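Local coordinates for fimbrial subunit type 1 (Actinomyces oris, PDB 3UXF), which builds the shaft of type 1 fimbriae on the bacterial surface as their major subunit, at residues His268-Ile273 / Phe328-Asn333. Numbering follows the deposited sequence.
Sequences HNWATI and FTWDPN
Trp330 reaches across to Thr272 and Trp270, and its side chain is worth following outward from the loop. CB leaves the backbone toward strand 269-275, and CG stands anti to the backbone N (chi1 179°), which sends the indole back along the strand, obliquely, toward Trp270. The five-membered ring comes first: Trp330 NE1 gives its hydrogen to Thr272 OG1 at 3.1 Å, with an N-H...O angle of 152°. The hydroxyl oxygen sits at the edge of the indole, near its plane, with Trp330 CE2 and CZ2 each 3.7 Å from Thr272 OG1. At the far corner Trp330 CH2 sits over one face of Trp270, off toward the rim, 3.5 Å from Trp270 CD2. CZ3 follows over the same face at a longer reach. The two six-membered rings are tilted obliquely, their planes at 54°. Trp270 CB meets the Trp330 ring at its edge, while Pro332 N lies 3.6 Å above one face, offset toward the rim.

FimP is built from beta-sandwich domains, and the loop between strands 312-321 and 344-362 packs here against strand 269-275, in a sheet of the middle part of the chain. On that sheet Trp270 and Thr272, two residues apart, face the loop, while Ala271 between them turns away. Glu224 and Val226 of strand 224-229 also touch the Trp330 side chain, and Pro335 touches both tryptophans.

Thr272 OG1 does double duty. Besides accepting from the indole, Thr272 OG1 donates to a water at 2.8 Å, which in turn gives a hydrogen to Pro332 O, so the buried hydroxyl is used both ways. The Pro332 ring closes in beside it, Pro332 CB 3.8 Å from Thr272 CB. Asp331 OD1 accepts from Asn333 N in an Asx turn that bends the chain around this proline.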
loop_
_atom_site.group_PDB
_atom_site.type_symbol
_atom_site.label_atom_id
_atom_site.label_comp_id
_atom_site.label_asym_id
_atom_site.label_seq_id
_atom_site.Cartn_x
_atom_site.Cartn_y
_atom_site.Cartn_z
ATOM N N HIS A 268 15.307 -3.576 -10.197
ATOM C CA HIS A 268 13.944 -3.136 -10.511
ATOM C C HIS A 268 14.084 -1.964 -11.443
ATOM O O HIS A 268 15.180 -1.419 -11.613
ATOM C CB HIS A 268 13.285 -2.593 -9.244
ATOM C CG HIS A 268 13.288 -3.568 -8.119
ATOM N ND1 HIS A 268 14.304 -3.634 -7.190
ATOM C CD2 HIS A 268 12.377 -4.500 -7.756
ATOM C CE1 HIS A 268 14.017 -4.571 -6.303
ATOM N NE2 HIS A 268 12.858 -5.109 -6.625
ATOM N N ASN A 269 12.972 -1.534 -12.019
ATOM C CA ASN A 269 12.926 -0.212 -12.617
ATOM C C ASN A 269 12.063 0.684 -11.763
ATOM O O ASN A 269 11.616 0.273 -10.683
ATOM C CB ASN A 269 12.389 -0.268 -14.038
ATOM C CG ASN A 269 13.262 -1.116 -14.924
ATOM O OD1 ASN A 269 14.480 -1.047 -14.825
ATOM N ND2 ASN A 269 12.646 -1.941 -15.776
ATOM N N TRP A 270 11.930 1.933 -12.204
ATOM C CA TRP A 270 11.401 2.964 -11.315
ATOM C C TRP A 270 10.511 3.935 -12.071
ATOM O O TRP A 270 10.783 4.299 -13.218
ATOM C CB TRP A 270 12.549 3.751 -10.672
ATOM C CG TRP A 270 13.411 2.915 -9.846
ATOM C CD1 TRP A 270 14.589 2.302 -10.234
ATOM C CD2 TRP A 270 13.212 2.570 -8.476
ATOM N NE1 TRP A 270 15.112 1.610 -9.182
ATOM C CE2 TRP A 270 14.297 1.750 -8.087
ATOM C CE3 TRP A 270 12.226 2.875 -7.524
ATOM C CZ2 TRP A 270 14.431 1.228 -6.797
ATOM C CZ3 TRP A 270 12.379 2.354 -6.227
ATOM C CH2 TRP A 270 13.468 1.537 -5.885
ATOM N N ALA A 271 9.387 4.330 -11.443
ATOM C CA ALA A 271 8.497 5.313 -12.045
ATOM C C ALA A 271 8.142 6.303 -10.958
ATOM O O ALA A 271 7.692 5.902 -9.889
ATOM C CB ALA A 271 7.226 4.644 -12.532
ATOM N N THR A 272 8.335 7.588 -11.223
ATOM C CA THR A 272 7.973 8.622 -10.260
ATOM C C THR A 272 6.920 9.524 -10.889
ATOM O O THR A 272 7.092 10.014 -12.025
ATOM C CB THR A 272 9.188 9.503 -9.934
ATOM O OG1 THR A 272 10.205 8.685 -9.344
ATOM C CG2 THR A 272 8.808 10.592 -8.922
ATOM N N ILE A 273 5.828 9.753 -10.161
ATOM C CA ILE A 273 4.899 10.815 -10.519
ATOM C C ILE A 273 5.288 12.004 -9.660
ATOM O O ILE A 273 5.241 11.935 -8.433
ATOM C CB ILE A 273 3.421 10.405 -10.273
ATOM C CG1 ILE A 273 2.986 9.291 -11.222
ATOM C CG2 ILE A 273 2.482 11.627 -10.359
ATOM C CD1 ILE A 273 2.878 9.676 -12.656
ATOM N N PHE A 328 15.145 13.052 1.995
ATOM C CA PHE A 328 14.655 12.303 0.835
ATOM C C PHE A 328 15.568 12.555 -0.355
ATOM O O PHE A 328 15.342 13.457 -1.169
ATOM C CB PHE A 328 13.210 12.702 0.497
ATOM C CG PHE A 328 12.236 12.495 1.636
ATOM C CD1 PHE A 328 11.949 11.222 2.129
ATOM C CD2 PHE A 328 11.603 13.588 2.225
ATOM C CE1 PHE A 328 11.055 11.039 3.188
ATOM C CE2 PHE A 328 10.693 13.407 3.272
ATOM C CZ PHE A 328 10.425 12.138 3.748
ATOM N N THR A 329 16.621 11.748 -0.465
ATOM C CA THR A 329 17.622 12.009 -1.497
ATOM C C THR A 329 17.297 11.387 -2.850
ATOM O O THR A 329 18.007 11.615 -3.813
ATOM C CB THR A 329 19.004 11.542 -1.058
ATOM O OG1 THR A 329 18.934 10.167 -0.688
ATOM C CG2 THR A 329 19.474 12.372 0.160
ATOM N N TRP A 330 16.207 10.624 -2.936
ATOM C CA TRP A 330 15.734 10.139 -4.222
ATOM C C TRP A 330 15.862 11.123 -5.365
ATOM O O TRP A 330 15.429 12.269 -5.280
ATOM C CB TRP A 330 14.263 9.740 -4.100
ATOM C CG TRP A 330 13.650 9.230 -5.380
ATOM C CD1 TRP A 330 12.677 9.833 -6.120
ATOM C CD2 TRP A 330 13.968 8.002 -6.047
ATOM N NE1 TRP A 330 12.357 9.047 -7.212
ATOM C CE2 TRP A 330 13.143 7.920 -7.183
ATOM C CE3 TRP A 330 14.876 6.974 -5.792
ATOM C CZ2 TRP A 330 13.185 6.846 -8.060
ATOM C CZ3 TRP A 330 14.902 5.892 -6.665
ATOM C CH2 TRP A 330 14.065 5.844 -7.780
ATOM N N ASP A 331 16.439 10.667 -6.470
ATOM C CA ASP A 331 16.473 11.451 -7.691
ATOM C C ASP A 331 15.792 10.613 -8.775
ATOM O O ASP A 331 16.305 9.575 -9.172
ATOM C CB ASP A 331 17.921 11.695 -8.095
ATOM C CG ASP A 331 18.038 12.421 -9.407
ATOM O OD1 ASP A 331 17.031 12.597 -10.139
ATOM O OD2 ASP A 331 19.180 12.833 -9.721
ATOM N N PRO A 332 14.603 11.032 -9.229
ATOM C CA PRO A 332 13.816 10.164 -10.114
ATOM C C PRO A 332 14.541 9.766 -11.382
ATOM O O PRO A 332 14.223 8.753 -11.998
ATOM C CB PRO A 332 12.603 11.026 -10.498
ATOM C CG PRO A 332 12.554 12.126 -9.485
ATOM C CD PRO A 332 13.885 12.252 -8.804
ATOM N N ASN A 333 15.491 10.602 -11.791
ATOM C CA ASN A 333 16.235 10.370 -13.005
ATOM C C ASN A 333 17.491 9.566 -12.763
ATOM O O ASN A 333 18.097 9.095 -13.711
ATOM C CB ASN A 333 16.608 11.718 -13.644
ATOM C CG ASN A 333 15.467 12.308 -14.407
ATOM O OD1 ASN A 333 15.004 11.721 -15.385
ATOM N ND2 ASN A 333 14.966 13.450 -13.950
HETATM O O HOH W 1 11.669 7.545 -11.385
#